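Local coordinates for protein aldo-keto reductase family 1 member C1 (Caenorhabditis elegans, PDB 1QWK) that probably reduces carbonyl compounds such as aldoses with NADPH, as a member of the aldo-keto reductase family with a TIM-barrel fold, at residues A236-T241 and A246-R251; Y252-G257 and E275-S280. One frame throughout, in Å; residues are numbered along the deposited sequence.

Contacts 1 and 2 follow one another along the chain, with centres about 9 Å apart, and both draw on helix 245-255, which precedes strand 259-261, the eighth strand of the TIM barrel. In contact 1 the first half of that helix receives helix 232-241; in contact 2 its last turn and the exit from it face the loop between helices 267-274 and 283-289. R251 joins the two, since its NH1 donates a hydrogen bond to V276 O at 2.9 Å. Successive turns of one barrel helix thus pack, on the outside of the barrel, against helix 232-241, probably an addition to the basic barrel, and against a late loop, away from the residues that probably form the active site.

Contact 1. Residues A236-T241 and A246-R251; sequences ALAEKT and AQVLLR
L237, which meets V248 across the contact, also carries the flat group of interest, its backbone carbonyl. T241 OG1 and T241 N approach L237 O from opposite faces of that carbonyl plane. The hydrogen bond from T241 OG1 to L237 O is 2.8 Å long, its donor tilted 24° from the plane, while T241 N makes the ordinary helical bond to the same oxygen. A threonine suits the last turn of the segment because its hydroxyl turns back into the helix, letting a polar residue sit beside an apolar patch.

That patch is centred on V248, a beta-branched residue whose two methyls serve different partners. With CG1 anti to the backbone N (chi1 172°), CG1 is directed at the leucine and meets L237 CD2 at 3.8 Å, the side chains crossing obliquely. The other methyl, CG2, rests on the helix backbone itself, 3.7 Å from A238 CA. It also touches A238 CB, at 3.9 Å. Alanine fits here, since its single methyl lets valine come down to the main chain, and the CA atoms of A238 and V248 stand only 6.2 Å apart.

The short helical segments cross steeply, at 103°, with their axes 9.4 Å apart, consistent with a single valine carrying much of a small apolar contact. L289 of helix 283-289 touches both L237 and V248, and L281 packs on L237. Helix 232-241, probably the extra helix found in this family between the seventh strand and its barrel helix, is thereby joined to helix 245-255 and to the late helix 283-289.

Contact 2. Residues Y252-G257 and E275-S280; sequences YALDRG and EVFDFS
V276 opens the contact by laying its CG2 methyl against L254 CD1, at 3.9 Å, the two side chains crossing at about a right angle. With CG1 beside the backbone N (chi1 -62°), CG2 falls between the backbone N and the carbonyl carbon, and there it also lies over the centre of the F277 ring, 4.1 Å above its plane. A compact branched residue can thus serve the helix and the neighbouring phenylalanine with one methyl. F277 follows with a looser touch: its ring atom CE1 comes within 4.4 Å of the same L254 CD1, so the leucine tip reaches two consecutive loop residues. At S280 the contact changes character, for D255 OD2 lies 3.6 Å from S280 CA, beside the extended backbone rather than the hydroxyl. A small residue suits this approach to the main chain. The same oxygen accepts a hydrogen bond from L281 N and forms a salt bridge with R251. Two residues on from D255, G257 is the first to leave helical angles, with positive phi in a Schellman motif; a side chain there would press on the preceding carbonyl oxygen, so glycine suits the place. Apolar contact therefore meets the start of the loop, and a carboxylate its end; with an arginine and a peptide N-H on OD2, D255 is probably kept ionised.

Contact 1. Residues A236-T241 and A246-R251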
loop_
_atom_site.group_PDB
_atom_site.type_symbol
_atom_site.label_atom_id
_atom_site.label_comp_id
_atom_site.label_asym_id
_atom_site.label_seq_id
_atom_site.Cartn_x
_atom_site.Cartn_y
_atom_site.Cartn_z
ATOM N N ALA A 236 6.001 9.250 -23.726
ATOM C CA ALA A 236 7.215 9.808 -24.316
ATOM C C ALA A 236 8.448 9.362 -23.540
ATOM O O ALA A 236 9.462 8.990 -24.132
ATOM C CB ALA A 236 7.138 11.329 -24.336
ATOM N N LEU A 237 8.364 9.402 -22.215
ATOM C CA LEU A 237 9.494 9.002 -21.384
ATOM C C LEU A 237 9.713 7.493 -21.465
ATOM O O LEU A 237 10.850 7.019 -21.387
ATOM C CB LEU A 237 9.262 9.425 -19.929
ATOM C CG LEU A 237 10.406 9.149 -18.948
ATOM C CD1 LEU A 237 11.685 9.820 -19.431
ATOM C CD2 LEU A 237 10.018 9.658 -17.560
ATOM N N ALA A 238 8.633 6.737 -21.631
ATOM C CA ALA A 238 8.758 5.286 -21.733
ATOM C C ALA A 238 9.523 4.932 -23.005
ATOM O O ALA A 238 10.401 4.071 -22.995
ATOM C CB ALA A 238 7.373 4.629 -21.750
ATOM N N GLU A 239 9.190 5.604 -24.099
ATOM C CA GLU A 239 9.856 5.348 -25.369
ATOM C C GLU A 239 11.339 5.715 -25.298
ATOM O O GLU A 239 12.198 4.969 -25.767
ATOM C CB GLU A 239 9.180 6.147 -26.485
ATOM C CG GLU A 239 9.808 5.967 -27.857
ATOM C CD GLU A 239 9.094 6.770 -28.925
ATOM O OE1 GLU A 239 7.908 6.485 -29.193
ATOM O OE2 GLU A 239 9.719 7.690 -29.496
ATOM N N LYS A 240 11.632 6.864 -24.701
ATOM C CA LYS A 240 13.007 7.335 -24.579
ATOM C C LYS A 240 13.894 6.436 -23.724
ATOM O O LYS A 240 15.070 6.243 -24.031
ATOM C CB LYS A 240 13.018 8.754 -24.005
ATOM C CG LYS A 240 14.407 9.315 -23.765
ATOM C CD LYS A 240 14.336 10.718 -23.188
ATOM C CE LYS A 240 15.726 11.300 -22.988
ATOM N NZ LYS A 240 16.475 11.381 -24.275
ATOM N N THR A 241 13.329 5.887 -22.656
ATOM C CA THR A 241 14.074 5.025 -21.742
ATOM C C THR A 241 13.979 3.547 -22.096
ATOM O O THR A 241 14.644 2.710 -21.481
ATOM C CB THR A 241 13.558 5.193 -20.307
ATOM O OG1 THR A 241 12.163 4.864 -20.268
ATOM C CG2 THR A 241 13.752 6.624 -19.837
ATOM N N ALA A 246 4.041 1.500 -17.429
ATOM C CA ALA A 246 3.852 1.084 -16.045
ATOM C C ALA A 246 5.147 1.236 -15.249
ATOM O O ALA A 246 5.139 1.737 -14.123
ATOM C CB ALA A 246 3.367 -0.366 -15.986
ATOM N N GLN A 247 6.264 0.808 -15.825
ATOM C CA GLN A 247 7.538 0.926 -15.125
ATOM C C GLN A 247 7.878 2.392 -14.869
ATOM O O GLN A 247 8.466 2.731 -13.842
ATOM C CB GLN A 247 8.635 0.222 -15.928
ATOM C CG GLN A 247 8.325 -1.257 -16.106
ATOM C CD GLN A 247 9.260 -1.965 -17.061
ATOM O OE1 GLN A 247 9.706 -1.394 -18.054
ATOM N NE2 GLN A 247 9.540 -3.231 -16.778
ATOM N N VAL A 248 7.491 3.264 -15.793
ATOM C CA VAL A 248 7.745 4.689 -15.626
ATOM C C VAL A 248 6.900 5.237 -14.465
ATOM O O VAL A 248 7.390 6.023 -13.655
ATOM C CB VAL A 248 7.431 5.468 -16.927
ATOM C CG1 VAL A 248 7.503 6.968 -16.673
ATOM C CG2 VAL A 248 8.434 5.083 -18.013
ATOM N N LEU A 249 5.637 4.823 -14.379
ATOM C CA LEU A 249 4.771 5.284 -13.290
ATOM C C LEU A 249 5.285 4.810 -11.929
ATOM O O LEU A 249 5.203 5.533 -10.935
ATOM C CB LEU A 249 3.338 4.786 -13.495
ATOM C CG LEU A 249 2.570 5.427 -14.653
ATOM C CD1 LEU A 249 1.180 4.818 -14.723
ATOM C CD2 LEU A 249 2.481 6.940 -14.451
ATOM N N LEU A 250 5.810 3.590 -11.882
ATOM C CA LEU A 250 6.341 3.060 -10.633
ATOM C C LEU A 250 7.615 3.808 -10.247
ATOM O O LEU A 250 7.797 4.168 -9.082
ATOM C CB LEU A 250 6.631 1.560 -10.764
ATOM C CG LEU A 250 5.399 0.693 -11.050
ATOM C CD1 LEU A 250 5.810 -0.767 -11.184
ATOM C CD2 LEU A 250 4.377 0.863 -9.925
ATOM N N ARG A 251 8.485 4.058 -11.224
ATOM C CA ARG A 251 9.731 4.769 -10.958
ATOM C C ARG A 251 9.419 6.196 -10.518
ATOM O O ARG A 251 10.129 6.772 -9.697
ATOM C CB ARG A 251 10.630 4.788 -12.203
ATOM C CG ARG A 251 12.050 5.260 -11.918
ATOM C CD ARG A 251 12.819 4.247 -11.070
ATOM N NE ARG A 251 13.700 4.907 -10.115
ATOM C CZ ARG A 251 14.523 4.278 -9.279
ATOM N NH1 ARG A 251 14.594 2.955 -9.274
ATOM N NH2 ARG A 251 15.266 4.977 -8.429
#

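Contact 2. Residues Y252-G257 and E275-S280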
loop_
_atom_site.group_PDB
_atom_site.type_symbol
_atom_site.label_atom_id
_atom_site.label_comp_id
_atom_site.label_asym_id
_atom_site.label_seq_id
_atom_site.Cartn_x
_atom_site.Cartn_y
_atom_site.Cartn_z
ATOM N N TYR A 252 8.347 6.761 -11.066
ATOM C CA TYR A 252 7.938 8.112 -10.698
ATOM C C TYR A 252 7.702 8.165 -9.189
ATOM O O TYR A 252 8.242 9.023 -8.493
ATOM C CB TYR A 252 6.647 8.488 -11.427
ATOM C CG TYR A 252 5.949 9.691 -10.830
ATOM C CD1 TYR A 252 6.415 10.983 -11.068
ATOM C CD2 TYR A 252 4.841 9.529 -9.992
ATOM C CE1 TYR A 252 5.795 12.087 -10.483
ATOM C CE2 TYR A 252 4.216 10.624 -9.401
ATOM C CZ TYR A 252 4.699 11.898 -9.651
ATOM O OH TYR A 252 4.086 12.980 -9.063
ATOM N N ALA A 253 6.890 7.239 -8.688
ATOM C CA ALA A 253 6.590 7.200 -7.260
ATOM C C ALA A 253 7.844 6.944 -6.426
ATOM O O ALA A 253 8.028 7.545 -5.368
ATOM C CB ALA A 253 5.540 6.129 -6.975
ATOM N N LEU A 254 8.705 6.049 -6.896
ATOM C CA LEU A 254 9.932 5.745 -6.165
ATOM C C LEU A 254 10.816 6.978 -6.038
ATOM O O LEU A 254 11.334 7.273 -4.963
ATOM C CB LEU A 254 10.711 4.632 -6.865
ATOM C CG LEU A 254 10.161 3.218 -6.682
ATOM C CD1 LEU A 254 10.912 2.248 -7.583
ATOM C CD2 LEU A 254 10.304 2.808 -5.216
ATOM N N ASP A 255 10.983 7.706 -7.135
ATOM C CA ASP A 255 11.827 8.880 -7.089
ATOM C C ASP A 255 11.187 10.085 -6.402
ATOM O O ASP A 255 11.848 11.104 -6.172
ATOM C CB ASP A 255 12.348 9.200 -8.492
ATOM C CG ASP A 255 13.401 8.197 -8.944
ATOM O OD1 ASP A 255 14.189 7.758 -8.080
ATOM O OD2 ASP A 255 13.459 7.839 -10.138
ATOM N N ARG A 256 9.908 9.956 -6.057
ATOM C CA ARG A 256 9.192 11.002 -5.318
ATOM C C ARG A 256 9.550 10.749 -3.844
ATOM O O ARG A 256 9.244 11.558 -2.962
ATOM C CB ARG A 256 7.667 10.867 -5.490
ATOM C CG ARG A 256 7.063 11.437 -6.784
ATOM C CD ARG A 256 6.980 12.966 -6.770
ATOM N NE ARG A 256 6.326 13.473 -5.562
ATOM C CZ ARG A 256 5.032 13.335 -5.280
ATOM N NH1 ARG A 256 4.220 12.707 -6.119
ATOM N NH2 ARG A 256 4.554 13.806 -4.137
ATOM N N GLY A 257 10.187 9.603 -3.593
ATOM C CA GLY A 257 10.602 9.238 -2.247
ATOM C C GLY A 257 9.628 8.327 -1.526
ATOM O O GLY A 257 9.577 8.325 -0.294
ATOM N N GLU A 275 10.979 -4.740 -12.603
ATOM C CA GLU A 275 12.084 -4.242 -13.430
ATOM C C GLU A 275 12.115 -2.723 -13.508
ATOM O O GLU A 275 11.973 -2.145 -14.581
ATOM C CB GLU A 275 11.976 -4.831 -14.836
ATOM C CG GLU A 275 12.026 -6.347 -14.849
ATOM C CD GLU A 275 13.321 -6.889 -14.278
ATOM O OE1 GLU A 275 14.393 -6.609 -14.860
ATOM O OE2 GLU A 275 13.272 -7.596 -13.245
ATOM N N VAL A 276 12.326 -2.082 -12.364
ATOM C CA VAL A 276 12.358 -0.631 -12.317
ATOM C C VAL A 276 13.606 -0.111 -11.619
ATOM O O VAL A 276 13.643 1.037 -11.178
ATOM C CB VAL A 276 11.109 -0.087 -11.592
ATOM C CG1 VAL A 276 9.848 -0.492 -12.355
ATOM C CG2 VAL A 276 11.056 -0.634 -10.177
ATOM N N PHE A 277 14.634 -0.952 -11.533
ATOM C CA PHE A 277 15.868 -0.558 -10.862
ATOM C C PHE A 277 17.064 -0.356 -11.788
ATOM O O PHE A 277 18.197 -0.224 -11.323
ATOM C CB PHE A 277 16.205 -1.587 -9.781
ATOM C CG PHE A 277 15.170 -1.675 -8.691
ATOM C CD1 PHE A 277 15.005 -0.627 -7.786
ATOM C CD2 PHE A 277 14.343 -2.790 -8.584
ATOM C CE1 PHE A 277 14.033 -0.686 -6.791
ATOM C CE2 PHE A 277 13.364 -2.861 -7.592
ATOM C CZ PHE A 277 13.209 -1.804 -6.693
ATOM N N ASP A 278 16.808 -0.304 -13.092
ATOM C CA ASP A 278 17.877 -0.116 -14.063
ATOM C C ASP A 278 17.898 1.304 -14.623
ATOM O O ASP A 278 18.582 1.582 -15.608
ATOM C CB ASP A 278 17.729 -1.126 -15.199
ATOM C CG ASP A 278 16.439 -0.950 -15.964
ATOM O OD1 ASP A 278 15.490 -0.367 -15.399
ATOM O OD2 ASP A 278 16.370 -1.404 -17.125
ATOM N N PHE A 279 17.144 2.199 -13.992
ATOM C CA PHE A 279 17.086 3.598 -14.408
ATOM C C PHE A 279 16.509 4.439 -13.275
ATOM O O PHE A 279 16.062 3.896 -12.268
ATOM C CB PHE A 279 16.230 3.758 -15.678
ATOM C CG PHE A 279 14.737 3.669 -15.443
ATOM C CD1 PHE A 279 13.899 4.710 -15.843
ATOM C CD2 PHE A 279 14.164 2.529 -14.890
ATOM C CE1 PHE A 279 12.509 4.619 -15.688
ATOM C CE2 PHE A 279 12.776 2.425 -14.729
ATOM C CZ PHE A 279 11.950 3.472 -15.136
ATOM N N SER A 280 16.541 5.760 -13.436
ATOM C CA SER A 280 16.003 6.670 -12.434
ATOM C C SER A 280 15.540 7.958 -13.105
ATOM O O SER A 280 15.983 8.297 -14.210
ATOM C CB SER A 280 17.055 7.001 -11.370
ATOM O OG SER A 280 18.107 7.775 -11.918
#